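Local coordinates for protein galactose-1-phosphate uridylyltransferase (Pyrobaculum aerophilum str. IM2, PDB 6K9Z) that probably transfers uridylyl groups between UDP-glucose and hexose 1-phosphates such as galactose 1-phosphate, and binds zinc, at residues N189-V194 against Y207-R212. The protein carries 1 engineered substitution. Sequence-based numbering, arbitrary orientation.
Sequences NWKAFV and YPKRHR. With ZN (zinc ion), chain D.
W190 carries its CG beside the backbone N and anti to its own carbonyl carbon (chi1 -60°), which turns the indole back over P208 of the neighbouring strand; F193, with CG wedged between its backbone N and carbonyl carbon (chi1 60°), swings its ring toward Y207. Both pairs belong to the antiparallel beta hairpin of strands 190-193 and 202-208, in the C-terminal HIT-type half of the half-barrel. K191 and Y207 form its hydrogen-bonded pair: K191 N to Y207 O and Y207 N to K191 O are each 2.9 Å and nearly straight. W190 and P208 are the adjacent non-hydrogen-bonded pair. There P208 CB makes a CH-pi contact over the face of the indole, 3.8 Å from the centroid of its six-membered ring, while helix 220-240 supplies E222 O for the indole NE1 and packs D225 and L226 against the ring. Replacing W190 by an alanine is likely to leave P208 without its aromatic platform and E222 O without the indole N-H, and to open a gap between the hairpin and that helix. On the other face of the sheet, the rings of F193 and Y207 run nearly parallel (15°) but slid apart, with F193 CE2 3.6 Å from Y207 CD1; Y207 OH bonds to H172. Past the strand, K209 N donates to N189 O, and a water that donates to the same oxygen accepts from R210 N, bridging the two chain segments just before H211. H211 ND1 binds zinc together with C170, C173 and H264. The guanidinium of R210 lies nearly coplanar with the side-chain amide of N189, whose ND2 is held by D225; R210 NH1 donates a hydrogen bond to N189 OD1 at 2.8 Å, from above the carbonyl plane.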
# COMPACT_ATOMS: atom_id res chain seq x y z
N ASN A 189 -21.20 5.38 -22.36
CA ASN A 189 -20.29 4.20 -22.43
C ASN A 189 -19.63 3.90 -21.08
O ASN A 189 -18.98 2.82 -21.01
CB ASN A 189 -19.27 4.33 -23.55
CG ASN A 189 -19.90 4.02 -24.90
OD1 ASN A 189 -20.39 2.91 -25.06
ND2 ASN A 189 -19.92 4.95 -25.86
N TRP A 190 -19.73 4.79 -20.10
CA TRP A 190 -18.95 4.70 -18.82
C TRP A 190 -19.82 5.06 -17.61
O TRP A 190 -20.75 5.87 -17.72
CB TRP A 190 -17.69 5.54 -18.87
CG TRP A 190 -16.79 5.11 -19.98
CD1 TRP A 190 -16.85 5.52 -21.28
CD2 TRP A 190 -15.71 4.16 -19.91
NE1 TRP A 190 -15.92 4.87 -22.03
CE2 TRP A 190 -15.17 4.06 -21.22
CE3 TRP A 190 -15.04 3.52 -18.85
CZ2 TRP A 190 -14.08 3.24 -21.50
CZ3 TRP A 190 -13.99 2.69 -19.15
CH2 TRP A 190 -13.51 2.56 -20.45
N LYS A 191 -19.56 4.36 -16.50
CA LYS A 191 -20.10 4.71 -15.18
C LYS A 191 -18.91 4.93 -14.25
O LYS A 191 -18.01 4.06 -14.18
CB LYS A 191 -20.90 3.53 -14.61
CG LYS A 191 -22.30 3.41 -15.06
CD LYS A 191 -23.09 2.65 -13.92
CE LYS A 191 -24.56 2.64 -14.17
NZ LYS A 191 -25.27 1.88 -13.13
N ALA A 192 -18.94 6.03 -13.52
CA ALA A 192 -17.98 6.36 -12.45
C ALA A 192 -18.73 6.38 -11.11
O ALA A 192 -19.74 7.06 -11.01
CB ALA A 192 -17.45 7.74 -12.76
N PHE A 193 -18.28 5.60 -10.14
CA PHE A 193 -19.00 5.42 -8.86
C PHE A 193 -17.96 5.26 -7.77
O PHE A 193 -16.83 4.81 -8.03
CB PHE A 193 -20.00 4.25 -8.93
CG PHE A 193 -19.38 2.92 -9.24
CD1 PHE A 193 -18.90 2.11 -8.23
CD2 PHE A 193 -19.23 2.48 -10.56
CE1 PHE A 193 -18.33 0.88 -8.52
CE2 PHE A 193 -18.61 1.27 -10.83
CZ PHE A 193 -18.20 0.46 -9.81
N VAL A 194 -18.35 5.59 -6.54
CA VAL A 194 -17.55 5.22 -5.36
C VAL A 194 -17.89 3.77 -5.06
O VAL A 194 -19.07 3.43 -4.86
CB VAL A 194 -17.83 6.14 -4.17
CG1 VAL A 194 -17.05 5.66 -2.97
CG2 VAL A 194 -17.47 7.59 -4.50
N TYR A 207 -15.82 2.40 -15.00
CA TYR A 207 -16.01 1.13 -15.73
C TYR A 207 -16.74 1.36 -17.03
O TYR A 207 -17.65 2.20 -17.11
CB TYR A 207 -16.88 0.14 -14.98
CG TYR A 207 -16.19 -0.73 -13.96
CD1 TYR A 207 -15.97 -0.29 -12.65
CD2 TYR A 207 -15.87 -2.03 -14.26
CE1 TYR A 207 -15.40 -1.13 -11.71
CE2 TYR A 207 -15.30 -2.87 -13.34
CZ TYR A 207 -15.08 -2.44 -12.05
OH TYR A 207 -14.52 -3.32 -11.16
N PRO A 208 -16.39 0.59 -18.07
CA PRO A 208 -17.20 0.62 -19.30
C PRO A 208 -18.50 -0.15 -19.04
O PRO A 208 -18.52 -1.17 -18.31
CB PRO A 208 -16.27 -0.06 -20.32
CG PRO A 208 -15.50 -1.08 -19.49
CD PRO A 208 -15.35 -0.43 -18.11
N LYS A 209 -19.58 0.35 -19.64
CA LYS A 209 -20.91 -0.27 -19.48
C LYS A 209 -20.93 -1.59 -20.28
O LYS A 209 -21.66 -2.47 -19.88
CB LYS A 209 -21.98 0.71 -19.96
CG LYS A 209 -22.25 1.82 -18.95
CD LYS A 209 -23.14 2.93 -19.50
CE LYS A 209 -23.65 3.84 -18.40
NZ LYS A 209 -24.74 4.73 -18.88
N ARG A 210 -20.23 -1.64 -21.41
CA ARG A 210 -20.04 -2.90 -22.16
C ARG A 210 -18.89 -3.66 -21.52
O ARG A 210 -17.96 -3.02 -21.06
CB ARG A 210 -19.84 -2.62 -23.66
CG ARG A 210 -21.16 -2.40 -24.37
CD ARG A 210 -20.92 -2.25 -25.86
NE ARG A 210 -20.46 -0.87 -26.01
CZ ARG A 210 -20.33 -0.21 -27.16
NH1 ARG A 210 -19.93 1.05 -27.12
NH2 ARG A 210 -20.58 -0.81 -28.31
N HIS A 211 -19.02 -4.98 -21.45
CA HIS A 211 -17.91 -5.83 -20.92
C HIS A 211 -16.73 -5.68 -21.87
O HIS A 211 -16.81 -6.13 -23.04
CB HIS A 211 -18.32 -7.29 -20.77
CG HIS A 211 -17.22 -8.14 -20.19
ND1 HIS A 211 -17.09 -8.37 -18.81
CD2 HIS A 211 -16.18 -8.77 -20.80
CE1 HIS A 211 -16.03 -9.18 -18.64
NE2 HIS A 211 -15.46 -9.43 -19.84
N ARG A 212 -15.66 -5.04 -21.39
CA ARG A 212 -14.36 -4.97 -22.09
C ARG A 212 -13.31 -5.36 -21.06
O ARG A 212 -13.46 -4.91 -19.90
CB ARG A 212 -14.10 -3.54 -22.52
CG ARG A 212 -15.20 -2.93 -23.38
CD ARG A 212 -15.28 -3.55 -24.71
NE ARG A 212 -16.12 -2.75 -25.63
CZ ARG A 212 -16.59 -3.21 -26.77
NH1 ARG A 212 -16.39 -4.47 -27.09
NH2 ARG A 212 -17.32 -2.45 -27.56
ZN ZN D . -18.07 -7.60 -17.14
O HOH W 1 -18.77 0.58 -22.85